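Local coordinates for uncharacterized protein (Mycobacterium tuberculosis, PDB 3KFW) that is of unknown function but, as a PaaX-family protein with an HTH-clan region and a Cas2-like domain, probably acts as a transcriptional regulator, at residues K113-L118 / W123-N128; E149-L154 / A203-A208; S162-A167 / L195-M200. All blocks are in the same frame, centred on the assembly; numbering follows the deposited sequence.

Interaction 1 of 3, residues K113-L118 / W123-N128; sequences KRFGEL and WMRPDN
G116 and M124 face each other as an antiparallel hydrogen-bonded pair, G116 N reaching M124 O at 3.0 Å and M124 N returning a bond to G116 O at 3.0 Å, while E117 and W123 form the non-hydrogen-bonded pair next to them. On the face carrying E117 and W123, the indole lies under the glutamate: E117 CB stands 3.7 Å from the centroid of the six-membered ring of W123. The extended chain then runs on over the ring, its carboxylate stacked within 17° of the indole plane, and OE2 ends in a salt bridge to R107. H111 meets W123 edge-to-face. These strands, 116-119 and 122-126, form the hairpin of a four-stranded antiparallel sheet whose 2-3-1-4 order is that of a ferredoxin-like fold, consistent with the Cas2-like assignment of the domain. The hairpin is entered directly from helix 100-112, which ends in a Schellman motif with R114, at positive phi, as its C' residue. The carbonyl of that residue is gripped by R125: NE bonds to R114 O at 2.9 Å from above the carbonyl plane, with a weaker second bond from NH2. A chi1 of 71° lays R125 CG over the face of the F115 ring, 3.7 Å from its centroid, and the bends at chi2 and chi3 then turn the guanidinium toward R114 O. The guanidinium plane stands perpendicular to that ring, and NH1 bonds to P126 O at 3.2 Å, so two backbone carbonyls restrain its rotation. M124, a selenomethionine on the opposite sheet face from W123, has L118 CD2 alongside, 4.1 Å from its SE, where the chain turns a corner; I92 and L144 of the second subunit pack against L118 and M124 respectively.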
ATOM      1  N   LYS A 113      20.733  -3.396   4.916  1.00 30.33           N
ATOM      2  CA  LYS A 113      20.636  -4.221   6.125  1.00 30.38           C
ATOM      3  C   LYS A 113      20.047  -5.608   5.823  1.00 30.34           C
ATOM      4  O   LYS A 113      19.703  -6.347   6.734  1.00 30.62           O
ATOM      5  CB  LYS A 113      19.733  -3.518   7.116  1.00 30.39           C
ATOM      6  CG  LYS A 113      20.305  -2.247   7.618  1.00 30.27           C
ATOM      7  CD  LYS A 113      19.321  -1.603   8.564  1.00 32.52           C
ATOM      8  CE  LYS A 113      19.867  -0.224   9.014  1.00 34.18           C
ATOM      9  NZ  LYS A 113      20.712  -0.410  10.202  1.00 33.67           N
ATOM     10  N   ARG A 114      19.855  -5.906   4.526  1.00 30.18           N
ATOM     11  CA  ARG A 114      19.508  -7.231   4.018  1.00 29.41           C
ATOM     12  C   ARG A 114      18.159  -7.719   4.508  1.00 28.78           C
ATOM     13  O   ARG A 114      18.005  -8.870   4.914  1.00 29.02           O
ATOM     14  CB  ARG A 114      20.664  -8.206   4.267  1.00 29.67           C
ATOM     15  CG  ARG A 114      21.941  -7.562   3.733  1.00 32.00           C
ATOM     16  CD  ARG A 114      23.173  -8.317   4.046  1.00 37.10           C
ATOM     17  NE  ARG A 114      24.184  -7.889   3.096  1.00 38.28           N
ATOM     18  CZ  ARG A 114      25.433  -7.667   3.434  1.00 41.29           C
ATOM     19  NH1 ARG A 114      25.790  -7.829   4.707  1.00 41.07           N
ATOM     20  NH2 ARG A 114      26.310  -7.253   2.520  1.00 41.34           N
ATOM     21  N   PHE A 115      17.195  -6.791   4.473  1.00 27.94           N
ATOM     22  CA  PHE A 115      15.775  -7.085   4.621  1.00 27.31           C
ATOM     23  C   PHE A 115      15.164  -7.341   3.250  1.00 27.42           C
ATOM     24  O   PHE A 115      15.619  -6.769   2.273  1.00 26.90           O
ATOM     25  CB  PHE A 115      15.062  -5.927   5.332  1.00 26.60           C
ATOM     26  CG  PHE A 115      15.294  -5.919   6.827  1.00 23.10           C
ATOM     27  CD1 PHE A 115      16.492  -5.440   7.362  1.00 20.88           C
ATOM     28  CD2 PHE A 115      14.329  -6.375   7.690  1.00 17.98           C
ATOM     29  CE1 PHE A 115      16.716  -5.444   8.720  1.00 18.20           C
ATOM     30  CE2 PHE A 115      14.552  -6.375   9.058  1.00 16.95           C
ATOM     31  CZ  PHE A 115      15.746  -5.931   9.567  1.00 16.77           C
ATOM     32  N   GLY A 116      14.188  -8.249   3.183  1.00 27.24           N
ATOM     33  CA  GLY A 116      13.416  -8.473   1.961  1.00 27.07           C
ATOM     34  C   GLY A 116      12.007  -7.907   2.121  1.00 27.26           C
ATOM     35  O   GLY A 116      11.433  -7.861   3.206  1.00 27.07           O
ATOM     36  N   GLU A 117      11.455  -7.458   1.026  1.00 27.38           N
ATOM     37  CA  GLU A 117      10.149  -6.894   1.041  1.00 28.05           C
ATOM     38  C   GLU A 117       9.085  -7.997   0.829  1.00 28.81           C
ATOM     39  O   GLU A 117       8.954  -8.530  -0.289  1.00 28.20           O
ATOM     40  CB  GLU A 117      10.075  -5.810  -0.044  1.00 27.20           C
ATOM     41  CG  GLU A 117       8.755  -5.098  -0.116  1.00 27.92           C
ATOM     42  CD  GLU A 117       8.846  -3.890  -0.969  1.00 33.23           C
ATOM     43  OE1 GLU A 117       8.135  -2.910  -0.680  1.00 36.48           O
ATOM     44  OE2 GLU A 117       9.673  -3.896  -1.920  1.00 35.60           O
ATOM     45  N   LEU A 118       8.340  -8.333   1.892  1.00 29.56           N
ATOM     46  CA  LEU A 118       7.242  -9.288   1.775  1.00 30.80           C
ATOM     47  C   LEU A 118       6.161  -8.717   0.896  1.00 31.78           C
ATOM     48  O   LEU A 118       5.419  -9.463   0.248  1.00 32.78           O
ATOM     49  CB  LEU A 118       6.650  -9.655   3.139  1.00 30.87           C
ATOM     50  CG  LEU A 118       5.436 -10.639   3.162  1.00 33.13           C
ATOM     51  CD1 LEU A 118       5.647 -12.028   2.472  1.00 33.99           C
ATOM     52  CD2 LEU A 118       4.927 -10.846   4.580  1.00 32.94           C
ATOM     53  N   TRP A 123       8.921  -5.368   5.661  1.00 27.41           N
ATOM     54  CA  TRP A 123      10.236  -5.866   5.403  1.00 26.64           C
ATOM     55  C   TRP A 123      10.598  -6.826   6.523  1.00 27.11           C
ATOM     56  O   TRP A 123      10.214  -6.588   7.668  1.00 28.18           O
ATOM     57  CB  TRP A 123      11.221  -4.713   5.345  1.00 26.49           C
ATOM     58  CG  TRP A 123      11.003  -3.743   4.249  1.00 25.98           C
ATOM     59  CD1 TRP A 123      10.125  -2.675   4.251  1.00 28.30           C
ATOM     60  CD2 TRP A 123      11.694  -3.678   3.006  1.00 25.07           C
ATOM     61  NE1 TRP A 123      10.239  -1.960   3.093  1.00 25.45           N
ATOM     62  CE2 TRP A 123      11.182  -2.548   2.300  1.00 25.29           C
ATOM     63  CE3 TRP A 123      12.693  -4.461   2.408  1.00 24.47           C
ATOM     64  CZ2 TRP A 123      11.598  -2.209   1.009  1.00 26.04           C
ATOM     65  CZ3 TRP A 123      13.131  -4.118   1.132  1.00 24.84           C
ATOM     66  CH2 TRP A 123      12.577  -3.010   0.440  1.00 28.20           C
HETATM   67  N   MSE A 124      11.297  -7.921   6.205  1.00 26.63           N
HETATM   68  CA  MSE A 124      11.623  -8.950   7.219  1.00 26.97           C
HETATM   69  C   MSE A 124      12.936  -9.552   6.932  1.00 26.46           C
HETATM   70  O   MSE A 124      13.425  -9.455   5.821  1.00 27.07           O
HETATM   71  CB  MSE A 124      10.673 -10.141   7.191  1.00 26.63           C
HETATM   72  CG  MSE A 124       9.309  -9.819   7.523  1.00 30.91           C
HETATM   73 SE   MSE A 124       8.096 -11.295   7.140  1.00 37.24          SE
HETATM   74  CE  MSE A 124       8.518 -12.398   8.700  1.00 30.99           C
ATOM     75  N   ARG A 125      13.486 -10.211   7.935  1.00 27.05           N
ATOM     76  CA  ARG A 125      14.662 -11.054   7.758  1.00 28.01           C
ATOM     77  C   ARG A 125      14.819 -11.871   9.026  1.00 28.18           C
ATOM     78  O   ARG A 125      14.222 -11.535  10.036  1.00 28.74           O
ATOM     79  CB  ARG A 125      15.935 -10.230   7.452  1.00 27.01           C
ATOM     80  CG  ARG A 125      16.451  -9.427   8.626  1.00 28.82           C
ATOM     81  CD  ARG A 125      17.935  -9.656   8.831  1.00 30.75           C
ATOM     82  NE  ARG A 125      18.552  -9.998   7.554  1.00 32.91           N
ATOM     83  CZ  ARG A 125      19.117 -11.164   7.280  1.00 27.85           C
ATOM     84  NH1 ARG A 125      19.160 -12.100   8.191  1.00 22.81           N
ATOM     85  NH2 ARG A 125      19.624 -11.373   6.082  1.00 27.44           N
ATOM     86  N   PRO A 126      15.581 -12.983   8.971  1.00 28.93           N
ATOM     87  CA  PRO A 126      15.809 -13.738  10.217  1.00 28.95           C
ATOM     88  C   PRO A 126      16.588 -12.893  11.227  1.00 29.79           C
ATOM     89  O   PRO A 126      17.323 -12.019  10.818  1.00 30.90           O
ATOM     90  CB  PRO A 126      16.633 -14.931   9.752  1.00 28.26           C
ATOM     91  CG  PRO A 126      16.367 -15.052   8.288  1.00 28.47           C
ATOM     92  CD  PRO A 126      16.083 -13.696   7.774  1.00 28.74           C
ATOM     93  N   ASP A 127      16.462 -13.131  12.528  1.00 30.23           N
ATOM     94  CA  ASP A 127      17.159 -12.256  13.458  1.00 30.83           C
ATOM     95  C   ASP A 127      18.600 -12.691  13.737  1.00 31.03           C
ATOM     96  O   ASP A 127      19.160 -12.305  14.765  1.00 31.04           O
ATOM     97  CB  ASP A 127      16.367 -12.074  14.754  1.00 31.05           C
ATOM     98  CG  ASP A 127      16.389 -13.293  15.624  1.00 33.18           C
ATOM     99  OD1 ASP A 127      16.836 -14.339  15.130  1.00 37.22           O
ATOM    100  OD2 ASP A 127      15.972 -13.221  16.810  1.00 35.95           O
ATOM    101  N   ASN A 128      19.189 -13.477  12.826  1.00 31.06           N
ATOM    102  CA  ASN A 128      20.585 -13.945  12.939  1.00 31.55           C
ATOM    103  C   ASN A 128      21.653 -12.834  12.732  1.00 32.43           C
ATOM    104  O   ASN A 128      22.763 -12.969  13.198  1.00 32.05           O
ATOM    105  CB  ASN A 128      20.841 -15.164  12.026  1.00 31.06           C
ATOM    106  CG  ASN A 128      20.714 -14.829  10.533  1.00 31.01           C
ATOM    107  OD1 ASN A 128      19.822 -14.083  10.132  1.00 30.03           O
ATOM    108  ND2 ASN A 128      21.614 -15.366   9.718  1.00 28.26           N
TER

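Interaction 2 of 3, residues E149-L154 / A203-A208; sequences EAPADL and AELLPA
L205 CD2 sits over one face of the flat peptide group joining P151 to A152, 3.8 Å from A152 N and 4.0 Å from P151 C. The same methyl approaches the pyrrolidine ring of P151 obliquely, meeting the rim made by CB and CG, each 4.0 Å from L205 CD2. W84 and W88 also touch this proline, and W84 touches E204 as well, so one residue borders both sides of the contact. The leucine gets there because its CG stands beside the backbone N, anti to the carbonyl carbon (chi1 -51°), which carries the branch across to the first turn of helix 151-158; the two side chains then cross at about a right angle. A152 CB adds a looser touch, 4.3 Å from L205 CD2. This helix start, with A150 at the N-cap, follows strand 141-147 after a short turn and is held to the second subunit by a salt bridge from D153 to R142 of that subunit. L205 belongs to a short 3-10 segment in the loop before helix 212-234. With no hydrogen bond between the segments, the contact rests on van der Waals contact and burial of the leucine, so no directional bond sets its orientation.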
ATOM      1  N   GLU A 149       5.487 -20.478   9.896  1.00 32.66           N
ATOM      2  CA  GLU A 149       5.482 -21.951   9.986  1.00 33.34           C
ATOM      3  C   GLU A 149       6.216 -22.667   8.838  1.00 32.47           C
ATOM      4  O   GLU A 149       6.590 -23.810   8.971  1.00 32.64           O
ATOM      5  CB  GLU A 149       4.060 -22.467  10.186  1.00 33.55           C
ATOM      6  CG  GLU A 149       3.686 -22.465  11.663  1.00 37.32           C
ATOM      7  CD  GLU A 149       2.198 -22.328  11.896  1.00 41.66           C
ATOM      8  OE1 GLU A 149       1.547 -23.354  12.232  1.00 44.16           O
ATOM      9  OE2 GLU A 149       1.676 -21.201  11.734  1.00 44.14           O
ATOM     10  N   ALA A 150       6.427 -21.959   7.729  1.00 31.86           N
ATOM     11  CA  ALA A 150       7.204 -22.422   6.580  1.00 30.61           C
ATOM     12  C   ALA A 150       8.259 -21.338   6.328  1.00 29.61           C
ATOM     13  O   ALA A 150       8.153 -20.571   5.382  1.00 28.71           O
ATOM     14  CB  ALA A 150       6.304 -22.566   5.347  1.00 30.44           C
ATOM     15  N   PRO A 151       9.282 -21.279   7.182  1.00 29.05           N
ATOM     16  CA  PRO A 151      10.260 -20.215   7.048  1.00 28.70           C
ATOM     17  C   PRO A 151      11.156 -20.328   5.788  1.00 28.93           C
ATOM     18  O   PRO A 151      11.636 -19.297   5.309  1.00 29.68           O
ATOM     19  CB  PRO A 151      11.044 -20.316   8.348  1.00 29.00           C
ATOM     20  CG  PRO A 151      10.983 -21.846   8.677  1.00 27.85           C
ATOM     21  CD  PRO A 151       9.624 -22.250   8.245  1.00 28.74           C
ATOM     22  N   ALA A 152      11.354 -21.524   5.231  1.00 27.87           N
ATOM     23  CA  ALA A 152      12.149 -21.665   4.002  1.00 27.73           C
ATOM     24  C   ALA A 152      11.314 -21.162   2.849  1.00 28.68           C
ATOM     25  O   ALA A 152      11.829 -20.697   1.792  1.00 29.80           O
ATOM     26  CB  ALA A 152      12.530 -23.119   3.746  1.00 27.38           C
ATOM     27  N   ASP A 153      10.007 -21.270   3.033  1.00 28.01           N
ATOM     28  CA  ASP A 153       9.133 -20.820   2.010  1.00 27.82           C
ATOM     29  C   ASP A 153       9.082 -19.305   2.050  1.00 26.81           C
ATOM     30  O   ASP A 153       9.276 -18.664   1.017  1.00 26.35           O
ATOM     31  CB  ASP A 153       7.730 -21.419   2.129  1.00 28.22           C
ATOM     32  CG  ASP A 153       6.879 -21.009   0.975  1.00 32.08           C
ATOM     33  OD1 ASP A 153       7.407 -21.092  -0.152  1.00 36.37           O
ATOM     34  OD2 ASP A 153       5.735 -20.546   1.158  1.00 38.25           O
ATOM     35  N   LEU A 154       8.817 -18.733   3.231  1.00 25.83           N
ATOM     36  CA  LEU A 154       8.944 -17.279   3.417  1.00 25.38           C
ATOM     37  C   LEU A 154      10.266 -16.727   2.793  1.00 24.52           C
ATOM     38  O   LEU A 154      10.235 -15.901   1.860  1.00 23.84           O
ATOM     39  CB  LEU A 154       8.850 -16.943   4.905  1.00 26.34           C
ATOM     40  CG  LEU A 154       8.873 -15.451   5.226  1.00 28.16           C
ATOM     41  CD1 LEU A 154       7.820 -14.868   4.361  1.00 30.99           C
ATOM     42  CD2 LEU A 154       8.524 -15.237   6.674  1.00 29.14           C
ATOM     43  N   ALA A 203      21.889 -21.312   8.276  1.00 32.72           N
ATOM     44  CA  ALA A 203      21.979 -22.755   7.924  1.00 32.81           C
ATOM     45  C   ALA A 203      20.685 -23.449   7.486  1.00 32.91           C
ATOM     46  O   ALA A 203      20.599 -23.899   6.363  1.00 33.32           O
ATOM     47  CB  ALA A 203      22.588 -23.522   9.061  1.00 32.43           C
ATOM     48  N   GLU A 204      19.689 -23.512   8.366  1.00 32.88           N
ATOM     49  CA  GLU A 204      18.434 -24.256   8.136  1.00 33.65           C
ATOM     50  C   GLU A 204      17.655 -23.816   6.909  1.00 34.79           C
ATOM     51  O   GLU A 204      16.756 -24.534   6.455  1.00 34.24           O
ATOM     52  CB  GLU A 204      17.478 -24.101   9.322  1.00 33.25           C
ATOM     53  CG  GLU A 204      18.009 -24.599  10.641  1.00 36.14           C
ATOM     54  CD  GLU A 204      18.908 -23.576  11.385  1.00 40.26           C
ATOM     55  OE1 GLU A 204      19.996 -23.147  10.875  1.00 38.81           O
ATOM     56  OE2 GLU A 204      18.506 -23.213  12.516  1.00 42.43           O
ATOM     57  N   LEU A 205      17.942 -22.612   6.403  1.00 35.27           N
ATOM     58  CA  LEU A 205      17.106 -22.073   5.333  1.00 35.96           C
ATOM     59  C   LEU A 205      17.853 -22.061   4.031  1.00 37.22           C
ATOM     60  O   LEU A 205      17.242 -21.834   2.994  1.00 38.63           O
ATOM     61  CB  LEU A 205      16.573 -20.667   5.656  1.00 34.01           C
ATOM     62  CG  LEU A 205      15.891 -20.524   7.009  1.00 30.91           C
ATOM     63  CD1 LEU A 205      15.440 -19.143   7.194  1.00 21.67           C
ATOM     64  CD2 LEU A 205      14.681 -21.505   7.159  1.00 31.37           C
ATOM     65  N   LEU A 206      19.167 -22.289   4.098  1.00 38.17           N
ATOM     66  CA  LEU A 206      20.032 -22.304   2.909  1.00 38.41           C
ATOM     67  C   LEU A 206      19.705 -23.566   2.104  1.00 37.53           C
ATOM     68  O   LEU A 206      19.754 -24.653   2.656  1.00 37.02           O
ATOM     69  CB  LEU A 206      21.498 -22.358   3.299  1.00 37.91           C
ATOM     70  CG  LEU A 206      22.161 -21.122   3.908  1.00 42.05           C
ATOM     71  CD1 LEU A 206      23.621 -21.492   4.409  1.00 42.91           C
ATOM     72  CD2 LEU A 206      22.185 -19.926   2.945  1.00 42.11           C
ATOM     73  N   PRO A 207      19.379 -23.406   0.802  1.00 36.72           N
ATOM     74  CA  PRO A 207      19.297 -24.543  -0.113  1.00 35.59           C
ATOM     75  C   PRO A 207      20.718 -25.101  -0.366  1.00 34.83           C
ATOM     76  O   PRO A 207      21.698 -24.351  -0.234  1.00 34.87           O
ATOM     77  CB  PRO A 207      18.661 -23.951  -1.376  1.00 35.76           C
ATOM     78  CG  PRO A 207      18.407 -22.458  -1.092  1.00 36.92           C
ATOM     79  CD  PRO A 207      19.202 -22.105   0.118  1.00 36.51           C
ATOM     80  N   ALA A 208      20.840 -26.401  -0.662  1.00 33.35           N
ATOM     81  CA  ALA A 208      22.154 -27.058  -0.739  1.00 32.15           C
ATOM     82  C   ALA A 208      22.995 -26.681  -1.972  1.00 31.22           C
ATOM     83  O   ALA A 208      24.195 -26.941  -1.997  1.00 29.90           O
ATOM     84  CB  ALA A 208      21.996 -28.560  -0.672  1.00 33.39           C
TER

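Interaction 3 of 3, residues S162-A167 / L195-M200; sequences SGWTEA and LLTDPM
One hydrogen bond joins W164 to T197: the indole NE1 donates to OG1 at 2.8 Å, with the hydroxyl oxygen in the ring plane and a bent N-H...O angle of 143°. T197 OG1 is also bonded to H194 O, so the same hydroxyl ties the tryptophan to the end of helix 181-195. Among the apolar contacts, P199 CD lies over one face of the indole, 4.4 Å from W164 CE2, and L195 CD2 comes within 4.4 Å of W164 CH2 at the far end of the ring. The backbone and CB of D198 approach the benzo part obliquely, CA 3.8 Å from W164 CZ2. With CG anti to the backbone N (chi1 -169°), the ring projects from helix 161-177 into this group, where H194 and W210 stack with it. The charged and polar bonds of D198 point elsewhere: OD2 forms a salt bridge with R216 of helix 212-234, and OD1 receives M200 N at 2.7 Å. The chain thus leaves helix 181-195 through a type I turn, L195 to D198, followed by an Asx turn headed by D198, a pair of turns packed against the aromatic cluster of W164, H194 and W210.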
ATOM      1  N   SER A 162      16.585 -18.747  -6.145  1.00 27.44           N
ATOM      2  CA  SER A 162      17.117 -19.518  -7.287  1.00 27.76           C
ATOM      3  C   SER A 162      17.908 -18.593  -8.238  1.00 28.25           C
ATOM      4  O   SER A 162      18.927 -19.001  -8.772  1.00 29.33           O
ATOM      5  CB  SER A 162      16.019 -20.223  -8.032  1.00 26.38           C
ATOM      6  OG  SER A 162      15.116 -19.238  -8.522  1.00 28.73           O
ATOM      7  N   GLY A 163      17.464 -17.346  -8.421  1.00 28.65           N
ATOM      8  CA  GLY A 163      18.158 -16.396  -9.314  1.00 28.52           C
ATOM      9  C   GLY A 163      19.495 -15.942  -8.772  1.00 29.75           C
ATOM     10  O   GLY A 163      20.409 -15.604  -9.544  1.00 30.22           O
ATOM     11  N   TRP A 164      19.618 -15.905  -7.449  1.00 29.50           N
ATOM     12  CA  TRP A 164      20.841 -15.423  -6.843  1.00 30.70           C
ATOM     13  C   TRP A 164      21.883 -16.535  -6.846  1.00 30.61           C
ATOM     14  O   TRP A 164      23.068 -16.257  -6.963  1.00 30.79           O
ATOM     15  CB  TRP A 164      20.596 -15.018  -5.405  1.00 30.80           C
ATOM     16  CG  TRP A 164      21.739 -14.242  -4.741  1.00 31.36           C
ATOM     17  CD1 TRP A 164      21.834 -12.847  -4.570  1.00 26.08           C
ATOM     18  CD2 TRP A 164      22.901 -14.807  -4.084  1.00 29.74           C
ATOM     19  NE1 TRP A 164      23.018 -12.547  -3.885  1.00 29.04           N
ATOM     20  CE2 TRP A 164      23.679 -13.723  -3.582  1.00 27.89           C
ATOM     21  CE3 TRP A 164      23.374 -16.109  -3.913  1.00 31.67           C
ATOM     22  CZ2 TRP A 164      24.869 -13.922  -2.908  1.00 27.52           C
ATOM     23  CZ3 TRP A 164      24.591 -16.309  -3.228  1.00 30.71           C
ATOM     24  CH2 TRP A 164      25.319 -15.216  -2.735  1.00 28.10           C
ATOM     25  N   THR A 165      21.395 -17.762  -6.659  1.00 29.99           N
ATOM     26  CA  THR A 165      22.092 -19.035  -6.829  1.00 29.51           C
ATOM     27  C   THR A 165      22.599 -19.179  -8.266  1.00 30.42           C
ATOM     28  O   THR A 165      23.806 -19.371  -8.457  1.00 30.82           O
ATOM     29  CB  THR A 165      21.099 -20.217  -6.496  1.00 29.46           C
ATOM     30  OG1 THR A 165      20.789 -20.188  -5.095  1.00 28.37           O
ATOM     31  CG2 THR A 165      21.632 -21.618  -6.927  1.00 26.69           C
ATOM     32  N   GLU A 166      21.706 -19.074  -9.264  1.00 30.13           N
ATOM     33  CA  GLU A 166      22.122 -19.122 -10.677  1.00 31.49           C
ATOM     34  C   GLU A 166      23.203 -18.073 -11.023  1.00 31.18           C
ATOM     35  O   GLU A 166      24.175 -18.385 -11.727  1.00 31.91           O
ATOM     36  CB  GLU A 166      20.926 -19.005 -11.637  1.00 31.65           C
ATOM     37  CG  GLU A 166      21.280 -19.208 -13.150  1.00 37.70           C
ATOM     38  CD  GLU A 166      20.116 -19.837 -13.999  1.00 47.31           C
ATOM     39  OE1 GLU A 166      20.134 -21.089 -14.259  1.00 49.71           O
ATOM     40  OE2 GLU A 166      19.174 -19.085 -14.392  1.00 46.79           O
ATOM     41  N   ALA A 167      23.060 -16.856 -10.498  1.00 30.63           N
ATOM     42  CA  ALA A 167      24.026 -15.764 -10.785  1.00 30.60           C
ATOM     43  C   ALA A 167      25.342 -16.030 -10.143  1.00 29.97           C
ATOM     44  O   ALA A 167      26.371 -15.638 -10.700  1.00 29.52           O
ATOM     45  CB  ALA A 167      23.515 -14.374 -10.365  1.00 29.99           C
ATOM     46  N   LEU A 195      28.041 -10.600  -3.395  1.00 33.61           N
ATOM     47  CA  LEU A 195      27.919 -10.862  -1.957  1.00 34.04           C
ATOM     48  C   LEU A 195      27.199  -9.748  -1.168  1.00 34.99           C
ATOM     49  O   LEU A 195      26.499 -10.025  -0.176  1.00 36.16           O
ATOM     50  CB  LEU A 195      29.280 -11.145  -1.351  1.00 32.27           C
ATOM     51  CG  LEU A 195      29.917 -12.417  -1.922  1.00 31.72           C
ATOM     52  CD1 LEU A 195      31.421 -12.485  -1.680  1.00 30.34           C
ATOM     53  CD2 LEU A 195      29.229 -13.656  -1.366  1.00 31.39           C
ATOM     54  N   LEU A 196      27.346  -8.505  -1.634  1.00 35.01           N
ATOM     55  CA  LEU A 196      26.780  -7.332  -0.981  1.00 35.09           C
ATOM     56  C   LEU A 196      25.293  -7.499  -0.822  1.00 35.08           C
ATOM     57  O   LEU A 196      24.711  -6.935   0.129  1.00 35.68           O
ATOM     58  CB  LEU A 196      27.064  -6.051  -1.782  1.00 34.92           C
ATOM     59  CG  LEU A 196      28.424  -5.337  -1.582  1.00 36.13           C
ATOM     60  CD1 LEU A 196      28.410  -4.047  -2.407  1.00 35.92           C
ATOM     61  CD2 LEU A 196      28.727  -5.026  -0.126  1.00 34.63           C
ATOM     62  N   THR A 197      24.703  -8.254  -1.761  1.00 33.86           N
ATOM     63  CA  THR A 197      23.278  -8.536  -1.781  1.00 32.96           C
ATOM     64  C   THR A 197      22.925  -9.861  -1.130  1.00 32.88           C
ATOM     65  O   THR A 197      21.764 -10.260  -1.181  1.00 32.76           O
ATOM     66  CB  THR A 197      22.653  -8.543  -3.233  1.00 33.44           C
ATOM     67  OG1 THR A 197      22.948  -9.764  -3.885  1.00 30.86           O
ATOM     68  CG2 THR A 197      23.123  -7.335  -4.120  1.00 32.15           C
ATOM     69  N   ASP A 198      23.920 -10.560  -0.546  1.00 32.18           N
ATOM     70  CA  ASP A 198      23.690 -11.863   0.047  1.00 29.99           C
ATOM     71  C   ASP A 198      22.638 -11.753   1.161  1.00 28.94           C
ATOM     72  O   ASP A 198      22.786 -10.918   2.081  1.00 26.54           O
ATOM     73  CB  ASP A 198      24.983 -12.398   0.630  1.00 30.24           C
ATOM     74  CG  ASP A 198      24.879 -13.888   1.090  1.00 32.84           C
ATOM     75  OD1 ASP A 198      23.786 -14.438   1.418  1.00 30.81           O
ATOM     76  OD2 ASP A 198      25.938 -14.524   1.116  1.00 36.61           O
ATOM     77  N   PRO A 199      21.578 -12.597   1.093  1.00 27.73           N
ATOM     78  CA  PRO A 199      20.609 -12.476   2.169  1.00 28.10           C
ATOM     79  C   PRO A 199      21.070 -13.048   3.500  1.00 28.62           C
ATOM     80  O   PRO A 199      20.363 -12.890   4.484  1.00 28.08           O
ATOM     81  CB  PRO A 199      19.370 -13.188   1.625  1.00 27.71           C
ATOM     82  CG  PRO A 199      19.866 -14.047   0.554  1.00 26.94           C
ATOM     83  CD  PRO A 199      21.024 -13.347  -0.041  1.00 27.92           C
HETATM   84  N   MSE A 200      22.253 -13.687   3.536  1.00 30.10           N
HETATM   85  CA  MSE A 200      22.911 -14.049   4.797  1.00 30.80           C
HETATM   86  C   MSE A 200      22.017 -14.923   5.615  1.00 29.77           C
HETATM   87  O   MSE A 200      21.806 -14.637   6.797  1.00 28.84           O
HETATM   88  CB  MSE A 200      23.137 -12.784   5.598  1.00 32.14           C
HETATM   89  CG  MSE A 200      24.425 -12.724   6.233  1.00 39.17           C
HETATM   90 SE   MSE A 200      25.643 -12.700   4.746  1.00 56.47          SE
HETATM   91  CE  MSE A 200      25.859 -10.781   4.507  1.00 48.31           C
TER

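In the fold
The three contacts lie about 13 to 14 Å apart, centre to centre, around the junction between the Cas2-like sheet and the C-terminal helices. Interaction 1 comes first along the chain, within the hairpin; interaction 2 then spans from helix 151-158 to the loop before helix 212-234, and interaction 3 falls between its two ends. Interactions 1 and 2 meet through L154, which packs on L118 and M124, and both border the second subunit. Interactions 1 and 3 are tied by probable hydrogen bonds from R114 to L196 O and from N128 to M200 O. The chain after helix 181-195 thus meets the ends of the hairpin, helix 161-177 and, through L205, helix 151-158.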